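Local atomic coordinates of N-acetyl-L-2,4-diaminobutyric acid deacetylase (PDB entry 6TWM), a protein that probably removes the acetyl group from N-acetyl-L-2,4-diaminobutyric acid, a zinc-dependent hydrolytic step in the bacterial breakdown of ectoine. Residues D149-G154 with T214-G219. Numbering follows the deposited sequence.
Sequences DFHSGG and TTELGG. With DAB (2,4-diaminobutyric acid), chain N.
H151 and E216 meet beside the bound 2,4-diaminobutyric acid. Oxygen OE2 of E216 lies 3.4 Å from CB of H151, and the carboxylate and imidazole planes are tilted 30° apart. The glutamate suits the place for its reach: its CB starts away from 149-154, and a bend at chi2 (-64°) returns the carboxylate. OE2 then sits 3.3 Å from OXT of the ligand, a close approach of two carboxylate oxygens that would not by itself be expected to attract. With an alanine in its place, the space beside H151 CB and the ligand would probably lose its filling, and the pocket an acidic group that can also bind a second zinc.

T214 OG1 rests against CD2 of the H151 ring at 3.6 Å, and D149 OD2 accepts a bond from NE2, though its very short length is doubtful. D149 is in turn held by T61 and N64. At the backbone of H151, T215 OG1, placed between its own backbone N and carbonyl carbon, accepts the N-H of H151 (3.1 Å from OG1 to N, 170°). L217 N reaches a lone pair of H151 O in the carbonyl plane, so the histidine's backbone is gripped at both polar atoms. The F150 side chain starts away from 214-219, yet its CD1 meets L217 CD1, apolar groups that both pack on helix 225-242, while S152 OG bonds to E70. Further along, G153 N bonds to G218 O, and CA of G153 and CA of G219 approach to 3.7 Å. A CB on G153 would strike G218 O; one on G219 would strike G153 CA, and the backbone angles of G219 by themselves call for glycine.

Together these neighbouring strand ends, 146-149 and 211-216, bring H151 to the zinc alongside H65 and E68, the HxxE...H metal site of M14-like zinc exopeptidase folds, including the succinylglutamate desuccinylase/aspartoacylase family.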
ATOM      1  N   ASP A 149       0.180   6.150  -0.102  1.00 28.90           N
ATOM      2  CA  ASP A 149      -0.426   5.037   0.623  1.00 29.41           C
ATOM      3  C   ASP A 149       0.389   3.781   0.331  1.00 30.62           C
ATOM      4  O   ASP A 149       0.243   3.164  -0.730  1.00 29.22           O
ATOM      5  CB  ASP A 149      -1.889   4.869   0.227  1.00 29.60           C
ATOM      6  CG  ASP A 149      -2.599   3.826   1.057  1.00 31.54           C
ATOM      7  OD1 ASP A 149      -2.666   3.990   2.294  1.00 31.70           O
ATOM      8  OD2 ASP A 149      -3.101   2.848   0.467  1.00 32.71           O
ATOM      9  N   PHE A 150       1.239   3.402   1.279  1.00 31.25           N
ATOM     10  CA  PHE A 150       2.169   2.303   1.070  1.00 29.53           C
ATOM     11  C   PHE A 150       1.460   0.955   1.090  1.00 28.68           C
ATOM     12  O   PHE A 150       0.512   0.732   1.847  1.00 28.67           O
ATOM     13  CB  PHE A 150       3.255   2.323   2.140  1.00 27.98           C
ATOM     14  CG  PHE A 150       4.326   3.345   1.895  1.00 29.10           C
ATOM     15  CD1 PHE A 150       5.283   3.143   0.915  1.00 27.99           C
ATOM     16  CD2 PHE A 150       4.378   4.505   2.652  1.00 29.30           C
ATOM     17  CE1 PHE A 150       6.270   4.082   0.694  1.00 29.41           C
ATOM     18  CE2 PHE A 150       5.362   5.447   2.434  1.00 28.82           C
ATOM     19  CZ  PHE A 150       6.311   5.235   1.454  1.00 29.40           C
ATOM     20  N   HIS A 151       1.952   0.041   0.257  1.00 30.27           N
ATOM     21  CA  HIS A 151       1.430  -1.315   0.205  1.00 31.15           C
ATOM     22  C   HIS A 151       2.560  -2.279  -0.127  1.00 29.79           C
ATOM     23  O   HIS A 151       3.517  -1.927  -0.822  1.00 26.99           O
ATOM     24  CB  HIS A 151       0.309  -1.453  -0.829  1.00 31.83           C
ATOM     25  CG  HIS A 151      -0.982  -0.826  -0.410  1.00 34.42           C
ATOM     26  ND1 HIS A 151      -1.890  -1.467   0.404  1.00 35.06           N
ATOM     27  CD2 HIS A 151      -1.519   0.384  -0.693  1.00 35.28           C
ATOM     28  CE1 HIS A 151      -2.932  -0.680   0.602  1.00 35.14           C
ATOM     29  NE2 HIS A 151      -2.732   0.450  -0.051  1.00 35.32           N
ATOM     30  N   SER A 152       2.437  -3.502   0.388  1.00 31.99           N
ATOM     31  CA  SER A 152       3.346  -4.592   0.072  1.00 33.32           C
ATOM     32  C   SER A 152       2.527  -5.868  -0.068  1.00 36.36           C
ATOM     33  O   SER A 152       1.295  -5.852   0.028  1.00 37.73           O
ATOM     34  CB  SER A 152       4.444  -4.722   1.133  1.00 33.76           C
ATOM     35  OG  SER A 152       5.013  -3.454   1.424  1.00 33.32           O
ATOM     36  N   GLY A 153       3.213  -6.986  -0.303  1.00 37.13           N
ATOM     37  CA  GLY A 153       2.507  -8.218  -0.617  1.00 37.88           C
ATOM     38  C   GLY A 153       1.719  -8.793   0.542  1.00 37.10           C
ATOM     39  O   GLY A 153       0.696  -9.451   0.334  1.00 36.40           O
ATOM     40  N   GLY A 154       2.167  -8.553   1.770  1.00 34.70           N
ATOM     41  CA  GLY A 154       1.594  -9.228   2.916  1.00 34.05           C
ATOM     42  C   GLY A 154       2.112 -10.650   3.031  1.00 34.37           C
ATOM     43  O   GLY A 154       2.962 -11.105   2.266  1.00 35.22           O
ATOM     44  N   THR A 214       0.890   4.989  -4.841  1.00 34.79           N
ATOM     45  CA  THR A 214       0.700   3.669  -4.262  1.00 33.64           C
ATOM     46  C   THR A 214       1.840   2.769  -4.717  1.00 35.85           C
ATOM     47  O   THR A 214       2.456   3.001  -5.762  1.00 37.18           O
ATOM     48  CB  THR A 214      -0.656   3.064  -4.654  1.00 32.40           C
ATOM     49  OG1 THR A 214      -0.861   1.840  -3.935  1.00 32.14           O
ATOM     50  CG2 THR A 214      -0.712   2.794  -6.149  1.00 33.22           C
ATOM     51  N   THR A 215       2.132   1.750  -3.911  1.00 35.75           N
ATOM     52  CA  THR A 215       3.306   0.916  -4.123  1.00 36.20           C
ATOM     53  C   THR A 215       2.951  -0.548  -3.915  1.00 37.54           C
ATOM     54  O   THR A 215       1.869  -0.890  -3.432  1.00 36.77           O
ATOM     55  CB  THR A 215       4.453   1.291  -3.172  1.00 34.38           C
ATOM     56  OG1 THR A 215       4.049   1.047  -1.818  1.00 33.28           O
ATOM     57  CG2 THR A 215       4.845   2.755  -3.326  1.00 32.79           C
ATOM     58  N   GLU A 216       3.886  -1.413  -4.308  1.00 39.46           N
ATOM     59  CA  GLU A 216       3.934  -2.807  -3.862  1.00 38.91           C
ATOM     60  C   GLU A 216       5.416  -3.121  -3.683  1.00 39.37           C
ATOM     61  O   GLU A 216       6.115  -3.415  -4.658  1.00 42.87           O
ATOM     62  CB  GLU A 216       3.276  -3.764  -4.846  1.00 40.72           C
ATOM     63  CG  GLU A 216       1.758  -3.664  -4.936  1.00 43.51           C
ATOM     64  CD  GLU A 216       1.061  -4.043  -3.646  1.00 45.76           C
ATOM     65  OE1 GLU A 216       1.638  -4.821  -2.860  1.00 47.17           O
ATOM     66  OE2 GLU A 216      -0.071  -3.564  -3.420  1.00 47.38           O
ATOM     67  N   LEU A 217       5.890  -3.043  -2.446  1.00 37.75           N
ATOM     68  CA  LEU A 217       7.312  -3.151  -2.128  1.00 39.18           C
ATOM     69  C   LEU A 217       7.550  -4.487  -1.425  1.00 41.60           C
ATOM     70  O   LEU A 217       7.499  -4.576  -0.199  1.00 45.01           O
ATOM     71  CB  LEU A 217       7.755  -1.971  -1.260  1.00 38.25           C
ATOM     72  CG  LEU A 217       7.392  -0.576  -1.781  1.00 36.00           C
ATOM     73  CD1 LEU A 217       7.802   0.487  -0.779  1.00 36.01           C
ATOM     74  CD2 LEU A 217       8.033  -0.312  -3.139  1.00 29.96           C
ATOM     75  N   GLY A 218       7.802  -5.528  -2.212  1.00 41.18           N
ATOM     76  CA  GLY A 218       8.076  -6.838  -1.654  1.00 42.06           C
ATOM     77  C   GLY A 218       6.858  -7.533  -1.078  1.00 43.74           C
ATOM     78  O   GLY A 218       5.777  -7.498  -1.673  1.00 45.19           O
ATOM     79  N   GLY A 219       7.019  -8.173   0.072  1.00 43.40           N
ATOM     80  CA  GLY A 219       5.905  -8.861   0.709  1.00 43.75           C
ATOM     81  C   GLY A 219       6.406  -9.900   1.701  1.00 45.14           C
ATOM     82  O   GLY A 219       7.460  -9.734   2.313  1.00 46.32           O
TER
HETATM   83  N   DAB N 402      -5.071  -4.566  -3.044  1.00100.40           N
HETATM   84  CA  DAB N 402      -3.871  -5.152  -3.623  1.00101.42           C
HETATM   85  C   DAB N 402      -2.832  -5.645  -2.566  1.00100.92           C
HETATM   86  O   DAB N 402      -2.353  -6.807  -2.689  1.00100.25           O
HETATM   87  CB  DAB N 402      -3.153  -4.173  -4.549  1.00103.39           C
HETATM   88  CG  DAB N 402      -4.101  -3.530  -5.554  1.00105.41           C
HETATM   89  ND  DAB N 402      -4.330  -4.268  -6.778  1.00105.85           N
HETATM   90  OXT DAB N 402      -2.532  -4.841  -1.643  1.00101.49           O